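Local structure of restriction endonuclease R.BpuJI (Bacillus pumilus, 2VLA) at residues A[1-6]-A[167-172]; A[110-115]-A[274-279]. The protein probably cleaves DNA as a restriction endonuclease, and is represented here by its N-terminal recognition domain, which binds the cognate DNA sequence. All blocks are in the same frame, centred on the assembly; numbering follows the deposited sequence. Where two conformers were deposited one is given.

Contact 1. Residues A[1-6]-A[167-172]; sequences MNYNPE and SLQVLQ
The Y3 ring meets S167 and V170 from two directions. S167 OG lies at the ring edge, near its plane, 3.7 Å from Y3 CE1, while V170 CG2 approaches obliquely to 3.9 Å from the same CE1. P5 CD, from the ring's own segment, sits over the centre of one face, 3.8 Å above it; V180 and K183 of helix 177-189 also touch the Y3 side chain. Its hydroxyl leaves the contact, bonding to the carbonyl of Y163.

The second flat group, the Q169 amide, stands at 55° to the ring. Extended beyond CG (chi2 180°), its chain carries OE1 to the backbone of 1-6, where N4 N donates to Q169 OE1 over 2.9 Å. The N-H...O angle of 170° makes the bond straight at hydrogen, yet the donor rides above the carbonyl plane, not on a lone pair. An alanine here in place of Q169 would lack the amide oxygen and is likely to leave N4 N without its mate. A water within hydrogen-bonding reach of M1 O lies near OE1 too, at best weakly bound there, with more acceptors around it than protons to give. N4 OD1 accepts from E6 N, an Asx turn.

S167 is the N-cap of helix 168-171: its OG accepts from V170 N at 3.2 Å and donates to a second water. That water accepts from Q169 N at 3.0 Å and donates to N4 O at 2.8 Å. Chemically, then, an irregular N-terminal segment is fastened through the backbone of N4, its N-H held directly by a side-chain amide and its C=O reached by water from the helix start.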
loop_
_atom_site.group_PDB
_atom_site.type_symbol
_atom_site.label_atom_id
_atom_site.label_comp_id
_atom_site.label_asym_id
_atom_site.label_seq_id
_atom_site.Cartn_x
_atom_site.Cartn_y
_atom_site.Cartn_z
ATOM N N MET A 1 -5.982 17.947 -17.235
ATOM C CA MET A 1 -7.103 18.500 -18.041
ATOM C C MET A 1 -8.041 17.393 -18.485
ATOM O O MET A 1 -7.622 16.254 -18.689
ATOM N N ASN A 2 -9.314 17.732 -18.627
ATOM C CA ASN A 2 -10.298 16.797 -19.097
ATOM C C ASN A 2 -10.384 15.596 -18.178
ATOM O O ASN A 2 -10.551 14.478 -18.633
ATOM C CB ASN A 2 -9.967 16.341 -20.521
ATOM C CG ASN A 2 -10.159 17.444 -21.548
ATOM O OD1 ASN A 2 -11.063 18.273 -21.424
ATOM N ND2 ASN A 2 -9.311 17.453 -22.572
ATOM N N TYR A 3 -10.265 15.846 -16.874
ATOM C CA TYR A 3 -10.428 14.800 -15.876
ATOM C C TYR A 3 -11.787 14.165 -16.006
ATOM O O TYR A 3 -12.813 14.847 -15.941
ATOM C CB TYR A 3 -10.257 15.388 -14.482
ATOM C CG TYR A 3 -10.612 14.441 -13.329
ATOM C CD1 TYR A 3 -10.116 13.151 -13.275
ATOM C CD2 TYR A 3 -11.375 14.890 -12.270
ATOM C CE1 TYR A 3 -10.437 12.300 -12.186
ATOM C CE2 TYR A 3 -11.667 14.086 -11.208
ATOM C CZ TYR A 3 -11.183 12.806 -11.153
ATOM O OH TYR A 3 -11.517 12.017 -10.056
ATOM N N ASN A 4 -11.794 12.854 -16.235
ATOM C CA ASN A 4 -13.021 12.106 -16.300
ATOM C C ASN A 4 -12.908 10.889 -15.444
ATOM O O ASN A 4 -12.328 9.886 -15.855
ATOM C CB ASN A 4 -13.332 11.697 -17.737
ATOM C CG ASN A 4 -14.635 10.949 -17.853
ATOM O OD1 ASN A 4 -15.407 10.861 -16.886
ATOM N ND2 ASN A 4 -14.903 10.407 -19.033
ATOM N N PRO A 5 -13.469 10.955 -14.237
ATOM C CA PRO A 5 -13.407 9.819 -13.309
ATOM C C PRO A 5 -14.248 8.640 -13.750
ATOM O O PRO A 5 -14.174 7.591 -13.153
ATOM C CB PRO A 5 -13.931 10.412 -12.001
ATOM C CG PRO A 5 -14.808 11.523 -12.417
ATOM C CD PRO A 5 -14.150 12.113 -13.642
ATOM N N GLU A 6 -15.052 8.809 -14.791
ATOM C CA GLU A 6 -15.879 7.710 -15.266
ATOM C C GLU A 6 -15.025 6.520 -15.703
ATOM O O GLU A 6 -15.471 5.404 -15.652
ATOM C CB GLU A 6 -16.820 8.164 -16.397
ATOM C CG GLU A 6 -18.136 8.747 -15.875
ATOM C CD GLU A 6 -19.129 9.132 -16.979
ATOM O OE1 GLU A 6 -18.988 8.648 -18.127
ATOM O OE2 GLU A 6 -20.067 9.903 -16.680
ATOM N N SER A 167 -9.800 5.595 -9.883
ATOM C CA SER A 167 -9.850 6.399 -11.112
ATOM C C SER A 167 -8.649 6.079 -12.004
ATOM O O SER A 167 -7.510 6.295 -11.612
ATOM C CB SER A 167 -9.853 7.897 -10.781
ATOM O OG SER A 167 -9.463 8.707 -11.931
ATOM N N LEU A 168 -8.915 5.541 -13.185
ATOM C CA LEU A 168 -7.843 5.209 -14.105
ATOM C C LEU A 168 -6.941 6.415 -14.381
ATOM O O LEU A 168 -5.712 6.298 -14.355
ATOM C CB LEU A 168 -8.408 4.660 -15.406
ATOM C CG LEU A 168 -7.363 4.353 -16.477
ATOM C CD1 LEU A 168 -6.430 3.212 -16.035
ATOM C CD2 LEU A 168 -8.041 4.032 -17.843
ATOM N N GLN A 169 -7.539 7.568 -14.657
ATOM C CA GLN A 169 -6.739 8.725 -15.061
ATOM C C GLN A 169 -5.860 9.223 -13.938
ATOM O O GLN A 169 -4.703 9.603 -14.159
ATOM C CB GLN A 169 -7.616 9.855 -15.598
ATOM C CG GLN A 169 -8.224 9.547 -16.954
ATOM C CD GLN A 169 -9.103 10.666 -17.478
ATOM O OE1 GLN A 169 -9.260 11.686 -16.840
ATOM N NE2 GLN A 169 -9.668 10.470 -18.671
ATOM N N VAL A 170 -6.376 9.185 -12.706
ATOM C CA VAL A 170 -5.561 9.561 -11.576
ATOM C C VAL A 170 -4.413 8.574 -11.409
ATOM O O VAL A 170 -3.274 8.969 -11.187
ATOM C CB VAL A 170 -6.408 9.633 -10.261
ATOM C CG1 VAL A 170 -5.489 9.705 -9.033
ATOM C CG2 VAL A 170 -7.354 10.820 -10.316
ATOM N N LEU A 171 -4.716 7.275 -11.502
ATOM C CA LEU A 171 -3.715 6.236 -11.312
ATOM C C LEU A 171 -2.639 6.254 -12.425
ATOM O O LEU A 171 -1.524 5.782 -12.221
ATOM C CB LEU A 171 -4.392 4.853 -11.226
ATOM C CG LEU A 171 -5.312 4.585 -10.023
ATOM C CD1 LEU A 171 -6.045 3.299 -10.297
ATOM C CD2 LEU A 171 -4.502 4.531 -8.738
ATOM N N GLN A 172 -3.010 6.779 -13.588
ATOM C CA GLN A 172 -2.065 6.994 -14.698
ATOM C C GLN A 172 -1.215 8.225 -14.509
ATOM O O GLN A 172 -0.311 8.500 -15.319
ATOM C CB GLN A 172 -2.826 7.107 -16.006
ATOM C CG GLN A 172 -3.461 5.800 -16.466
ATOM C CD GLN A 172 -4.299 5.982 -17.690
ATOM O OE1 GLN A 172 -4.991 6.986 -17.825
ATOM N NE2 GLN A 172 -4.254 4.996 -18.607
HETATM O O HOH W 1 -7.362 13.153 -18.611
HETATM O O HOH W 2 -10.497 8.244 -14.461
#

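Contact 2. Residues A[110-115]-A[274-279]; sequences CFKFQF and QQYYSN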
loop_
_atom_site.group_PDB
_atom_site.type_symbol
_atom_site.label_atom_id
_atom_site.label_comp_id
_atom_site.label_asym_id
_atom_site.label_seq_id
_atom_site.Cartn_x
_atom_site.Cartn_y
_atom_site.Cartn_z
ATOM N N CYS A 110 4.049 4.009 3.500
ATOM C CA CYS A 110 3.244 4.928 2.711
ATOM C C CYS A 110 4.151 5.752 1.801
ATOM O O CYS A 110 3.793 6.044 0.649
ATOM C CB CYS A 110 2.415 5.843 3.607
ATOM S SG CYS A 110 1.027 5.003 4.435
ATOM N N PHE A 111 5.338 6.077 2.286
ATOM C CA PHE A 111 6.309 6.856 1.497
ATOM C C PHE A 111 6.775 6.090 0.268
ATOM O O PHE A 111 6.991 6.692 -0.819
ATOM C CB PHE A 111 7.481 7.232 2.362
ATOM C CG PHE A 111 8.465 8.129 1.662
ATOM C CD1 PHE A 111 8.187 9.493 1.465
ATOM C CD2 PHE A 111 9.611 7.615 1.124
ATOM C CE1 PHE A 111 9.074 10.310 0.756
ATOM C CE2 PHE A 111 10.497 8.437 0.421
ATOM C CZ PHE A 111 10.206 9.785 0.251
ATOM N N LYS A 112 6.992 4.791 0.428
ATOM C CA LYS A 112 7.560 3.939 -0.608
ATOM C C LYS A 112 6.558 3.297 -1.557
ATOM O O LYS A 112 6.925 2.857 -2.648
ATOM C CB LYS A 112 8.418 2.849 0.022
ATOM C CG LYS A 112 9.637 3.387 0.755
ATOM C CD LYS A 112 10.862 3.406 -0.105
ATOM C CE LYS A 112 12.117 3.654 0.730
ATOM N NZ LYS A 112 12.794 2.377 1.156
ATOM N N PHE A 113 5.306 3.194 -1.140
ATOM C CA PHE A 113 4.305 2.499 -1.925
ATOM C C PHE A 113 4.147 3.194 -3.278
ATOM O O PHE A 113 4.236 4.427 -3.367
ATOM C CB PHE A 113 2.941 2.457 -1.183
ATOM C CG PHE A 113 2.306 1.063 -1.104
ATOM C CD1 PHE A 113 1.836 0.422 -2.221
ATOM C CD2 PHE A 113 2.158 0.443 0.099
ATOM C CE1 PHE A 113 1.226 -0.823 -2.125
ATOM C CE2 PHE A 113 1.528 -0.779 0.192
ATOM C CZ PHE A 113 1.074 -1.395 -0.907
ATOM N N GLN A 114 3.814 2.418 -4.293
ATOM C CA GLN A 114 3.499 2.943 -5.584
ATOM C C GLN A 114 2.755 1.911 -6.374
ATOM O O GLN A 114 2.736 0.712 -5.992
ATOM C CB GLN A 114 4.798 3.307 -6.320
ATOM C CG GLN A 114 5.769 2.158 -6.365
ATOM C CD GLN A 114 6.926 2.418 -7.326
ATOM O OE1 GLN A 114 7.845 3.174 -7.011
ATOM N NE2 GLN A 114 6.887 1.782 -8.491
ATOM N N PHE A 115 2.155 2.342 -7.487
ATOM C CA PHE A 115 1.699 1.431 -8.529
ATOM C C PHE A 115 2.422 1.846 -9.827
ATOM O O PHE A 115 2.580 3.042 -10.082
ATOM C CB PHE A 115 0.207 1.553 -8.774
ATOM C CG PHE A 115 -0.667 1.253 -7.556
ATOM C CD1 PHE A 115 -0.667 -0.009 -6.937
ATOM C CD2 PHE A 115 -1.499 2.220 -7.061
ATOM C CE1 PHE A 115 -1.558 -0.297 -5.841
ATOM C CE2 PHE A 115 -2.388 1.927 -5.963
ATOM C CZ PHE A 115 -2.373 0.671 -5.369
ATOM N N GLN A 274 11.838 -5.611 -4.254
ATOM C CA GLN A 274 11.957 -5.891 -2.826
ATOM C C GLN A 274 13.102 -5.069 -2.196
ATOM O O GLN A 274 12.986 -4.590 -1.065
ATOM C CB GLN A 274 12.159 -7.380 -2.565
ATOM C CG GLN A 274 11.972 -7.792 -1.097
ATOM C CD GLN A 274 10.517 -7.743 -0.651
ATOM O OE1 GLN A 274 9.621 -7.527 -1.461
ATOM N NE2 GLN A 274 10.275 -7.985 0.649
ATOM N N GLN A 275 14.177 -4.871 -2.954
ATOM C CA GLN A 275 15.307 -4.073 -2.487
ATOM C C GLN A 275 14.936 -2.590 -2.347
ATOM O O GLN A 275 15.368 -1.918 -1.411
ATOM C CB GLN A 275 16.493 -4.222 -3.447
ATOM C CG GLN A 275 17.653 -3.269 -3.160
ATOM C CD GLN A 275 18.306 -3.513 -1.805
ATOM O OE1 GLN A 275 18.385 -4.652 -1.333
ATOM N NE2 GLN A 275 18.810 -2.443 -1.188
ATOM N N TYR A 276 14.185 -2.074 -3.313
ATOM C CA TYR A 276 13.679 -0.711 -3.229
ATOM C C TYR A 276 12.744 -0.532 -2.023
ATOM O O TYR A 276 12.879 0.411 -1.240
ATOM C CB TYR A 276 12.944 -0.329 -4.524
ATOM C CG TYR A 276 11.989 0.795 -4.328
ATOM C CD1 TYR A 276 12.433 2.091 -4.168
ATOM C CD2 TYR A 276 10.632 0.559 -4.257
ATOM C CE1 TYR A 276 11.542 3.115 -3.922
ATOM C CE2 TYR A 276 9.750 1.557 -4.007
ATOM C CZ TYR A 276 10.187 2.825 -3.818
ATOM O OH TYR A 276 9.290 3.827 -3.558
ATOM N N TYR A 277 11.793 -1.432 -1.890
ATOM C CA TYR A 277 10.664 -1.242 -0.958
ATOM C C TYR A 277 11.033 -1.521 0.480
ATOM O O TYR A 277 10.546 -0.857 1.378
ATOM C CB TYR A 277 9.506 -2.132 -1.371
ATOM C CG TYR A 277 8.267 -1.984 -0.484
ATOM C CD1 TYR A 277 7.522 -0.821 -0.502
ATOM C CD2 TYR A 277 7.821 -3.028 0.308
ATOM C CE1 TYR A 277 6.410 -0.676 0.262
ATOM C CE2 TYR A 277 6.692 -2.899 1.049
ATOM C CZ TYR A 277 5.993 -1.720 1.031
ATOM O OH TYR A 277 4.842 -1.594 1.793
ATOM N N SER A 278 11.909 -2.502 0.693
ATOM C CA SER A 278 12.162 -3.013 2.035
ATOM C C SER A 278 13.375 -2.375 2.723
ATOM O O SER A 278 13.461 -2.378 3.953
ATOM C CB SER A 278 12.357 -4.514 1.986
ATOM O OG SER A 278 13.647 -4.852 1.515
ATOM N N ASN A 279 14.298 -1.823 1.924
ATOM C CA ASN A 279 15.664 -1.504 2.393
ATOM C C ASN A 279 16.011 -0.052 2.149
ATOM O O ASN A 279 15.341 0.624 1.411
ATOM C CB ASN A 279 16.712 -2.378 1.660
ATOM C CG ASN A 279 16.711 -3.826 2.136
ATOM O OD1 ASN A 279 16.238 -4.125 3.215
ATOM N ND2 ASN A 279 17.226 -4.734 1.299
HETATM O O HOH W 3 12.006 0.648 3.376
HETATM O O HOH W 4 14.480 2.601 -1.205
HETATM O O HOH W 5 7.668 5.626 -5.652
#
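K112 and Y276 run antiparallel alongside one another, so each side chain reaches the other's main chain. Y276 OH donates to K112 O over 2.7 Å, with the carbonyl oxygen near the plane of the ring at its edge. Running the other way, K112 NZ donates to Y276 O at 3.1 Å, with a C=O...N angle of 167° that puts the nitrogen almost on the carbonyl's axis. A bend at the CB-CG bond (chi2 -94°) turns the lysine chain along the tyrosine ring to get there.

The ammonium thus meets main-chain carbonyls at the C-terminal end of helix 263-278. It adds a weak bond from K112 NZ to N279 O, and two waters accept from it, one passing on to Y277 O and the other within bonding reach of Y276 O. With four acceptors for three protons, not all can be fully satisfied, in keeping with the weak N279 O bond; the positive charge would be favoured at this helix end. Helix 102-112 ends here too, F113 being the first residue to leave helical geometry, so the contact joins the C-terminal ends of two helices of this largely helical recognition domain.

The base of the same lysine also packs on Y277, K112 CB lying 3.8 Å from Y277 CD1. Y277 in turn points its edge at the face of F113, a T-shaped pair with centroids 5.8 Å apart and planes at 76°; the Y277 hydroxyl bonds to the carbonyl of L76. Q114 passes Y276 at a slant, its amide nitrogen held by the carbonyls of P116 and F253. A water donates both to Q114 OE1 at 2.8 Å and to Y276 OH at 3.2 Å.

Contact 2 is the more central, its centre about 9 Å from the centre of the chain, against about 20 Å for contact 1, although both are only partly buried. They hold different elements: contact 1 pairs the N-terminal loop with the start of helix 168-171, contact 2 the C-terminal ends of helices 102-112 and 263-278. Amide, hydroxyl and water serve the outer contact, whereas the inner one adds a lysine charge and an edge-to-face pair of aromatic rings. Their segments alternate along the chain, and their centres lie about 24 Å apart, yet they touch where L171 CD2 packs 4.1 Å from F115 CD2. Nearest atoms reach about 13 Å and 8 Å from the DNA.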